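Local coordinates for protein hemolysin BL lytic component L1 (Bacillus cereus, PDB 7NMQ) that is a lytic component of the haemolytic enterotoxin HBL, an alpha-helical toxin that probably acts with its partner components to form pores in host-cell membranes, at residues A[305-308]-A[309-313]. Residues are numbered along the deposited sequence; the frame is centred on the assembly and turned at random.
Sequences TNIQ and KQWNT
Ile307 and Trp311, one turn apart on helix 275-325, turn their side chains into the elongated helical bundle of this ClyA-like toxin. The two run alongside each other in the same direction, with the CG2 methyl of Ile307 packed 3.8 Å from CD1 of the Trp311 indole. Helix 45-103 meets both: Thr80 touches Ile307 and Ile84 touches Trp311. Helix 10-33 closes over Ile307 as well, through Leu10, Ala13 and Thr17. This is the tight side.

Round the helix the contact turns polar and opens toward solvent at Lys309. Here one oxygen, OD1 of Asn306, takes two donors. Lys309 NZ lies 2.6 Å from OD1 of Asn306, almost in line with its C=O bond; the lysine chain gets there by bending back at chi3 and chi4. Gln310 NE2 comes in at 3.2 Å from OD1 of Asn306, well above the carbonyl plane, although the oxygen lies close to the plane of the glutamine amide. The two amide planes stand 73° apart. The ammonium probably polarises this carbonyl, while OE1 of Gln310 is held by the backbone N of Gly9.

On another flank, Ser125 of helix 107-154 takes two hydrogen bonds: Gln308 NE2 bonds to its backbone O, Asn312 OD1 to its OG. The Gln308 and Asn312 amides are nearly parallel, 19° apart, and Asn312 ND2 rests 3.8 Å from CG of Gln308.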
loop_
_atom_site.group_PDB
_atom_site.type_symbol
_atom_site.label_atom_id
_atom_site.label_comp_id
_atom_site.label_asym_id
_atom_site.label_seq_id
_atom_site.Cartn_x
_atom_site.Cartn_y
_atom_site.Cartn_z
ATOM N N THR A 305 3.667 3.478 -11.192
ATOM C CA THR A 305 4.318 3.479 -12.525
ATOM C C THR A 305 3.428 2.699 -13.488
ATOM O O THR A 305 3.243 3.151 -14.637
ATOM C CB THR A 305 5.744 2.933 -12.423
ATOM O OG1 THR A 305 6.496 3.827 -11.597
ATOM C CG2 THR A 305 6.427 2.827 -13.767
ATOM N N ASN A 306 2.820 1.624 -13.031
ATOM C CA ASN A 306 1.924 0.818 -13.893
ATOM C C ASN A 306 0.677 1.649 -14.210
ATOM O O ASN A 306 0.251 1.669 -15.362
ATOM C CB ASN A 306 1.555 -0.510 -13.254
ATOM C CG ASN A 306 0.803 -1.394 -14.212
ATOM O OD1 ASN A 306 1.208 -1.566 -15.367
ATOM N ND2 ASN A 306 -0.334 -1.887 -13.776
ATOM N N ILE A 307 0.133 2.368 -13.233
ATOM C CA ILE A 307 -1.044 3.251 -13.464
ATOM C C ILE A 307 -0.660 4.291 -14.508
ATOM O O ILE A 307 -1.448 4.537 -15.450
ATOM C CB ILE A 307 -1.568 3.896 -12.172
ATOM C CG1 ILE A 307 -2.187 2.808 -11.284
ATOM C CG2 ILE A 307 -2.535 5.044 -12.423
ATOM C CD1 ILE A 307 -2.661 3.277 -9.929
ATOM N N GLN A 308 0.519 4.891 -14.383
ATOM C CA GLN A 308 0.973 5.887 -15.379
ATOM C C GLN A 308 1.031 5.253 -16.782
ATOM O O GLN A 308 0.533 5.885 -17.741
ATOM C CB GLN A 308 2.334 6.433 -14.981
ATOM C CG GLN A 308 2.832 7.363 -16.069
ATOM C CD GLN A 308 3.961 8.174 -15.557
ATOM O OE1 GLN A 308 5.016 7.641 -15.263
ATOM N NE2 GLN A 308 3.701 9.467 -15.413
ATOM N N LYS A 309 1.599 4.071 -16.915
ATOM C CA LYS A 309 1.675 3.334 -18.192
ATOM C C LYS A 309 0.262 3.133 -18.748
ATOM O O LYS A 309 0.081 3.320 -19.975
ATOM C CB LYS A 309 2.384 1.995 -18.007
ATOM C CG LYS A 309 2.452 1.102 -19.237
ATOM C CD LYS A 309 3.416 -0.070 -19.084
ATOM C CE LYS A 309 3.115 -0.926 -17.880
ATOM N NZ LYS A 309 1.696 -1.343 -17.865
ATOM N N GLN A 310 -0.711 2.799 -17.906
ATOM C CA GLN A 310 -2.093 2.530 -18.372
ATOM C C GLN A 310 -2.699 3.830 -18.885
ATOM O O GLN A 310 -3.368 3.787 -19.957
ATOM C CB GLN A 310 -3.007 1.943 -17.326
ATOM C CG GLN A 310 -2.478 0.649 -16.753
ATOM C CD GLN A 310 -2.189 -0.445 -17.746
ATOM O OE1 GLN A 310 -2.844 -0.605 -18.786
ATOM N NE2 GLN A 310 -1.224 -1.272 -17.378
ATOM N N TRP A 311 -2.468 4.954 -18.209
ATOM C CA TRP A 311 -3.008 6.237 -18.746
ATOM C C TRP A 311 -2.340 6.561 -20.081
ATOM O O TRP A 311 -3.024 7.038 -20.992
ATOM C CB TRP A 311 -2.797 7.384 -17.755
ATOM C CG TRP A 311 -3.721 7.439 -16.588
ATOM C CD1 TRP A 311 -3.316 7.402 -15.291
ATOM C CD2 TRP A 311 -5.151 7.554 -16.578
ATOM N NE1 TRP A 311 -4.401 7.525 -14.470
ATOM C CE2 TRP A 311 -5.547 7.644 -15.233
ATOM C CE3 TRP A 311 -6.142 7.650 -17.552
ATOM C CZ2 TRP A 311 -6.878 7.754 -14.854
ATOM C CZ3 TRP A 311 -7.454 7.802 -17.177
ATOM C CH2 TRP A 311 -7.828 7.862 -15.838
ATOM N N ASN A 312 -1.046 6.359 -20.181
ATOM C CA ASN A 312 -0.338 6.648 -21.448
ATOM C C ASN A 312 -0.865 5.766 -22.588
ATOM O O ASN A 312 -1.079 6.284 -23.688
ATOM C CB ASN A 312 1.158 6.511 -21.269
ATOM C CG ASN A 312 1.702 7.592 -20.366
ATOM O OD1 ASN A 312 1.084 8.630 -20.157
ATOM N ND2 ASN A 312 2.895 7.363 -19.875
ATOM N N THR A 313 -1.085 4.489 -22.344
ATOM C CA THR A 313 -1.632 3.559 -23.354
ATOM C C THR A 313 -3.025 4.029 -23.753
ATOM O O THR A 313 -3.356 4.042 -24.982
ATOM C CB THR A 313 -1.636 2.124 -22.853
ATOM O OG1 THR A 313 -0.255 1.803 -22.611
ATOM C CG2 THR A 313 -2.233 1.171 -23.854
#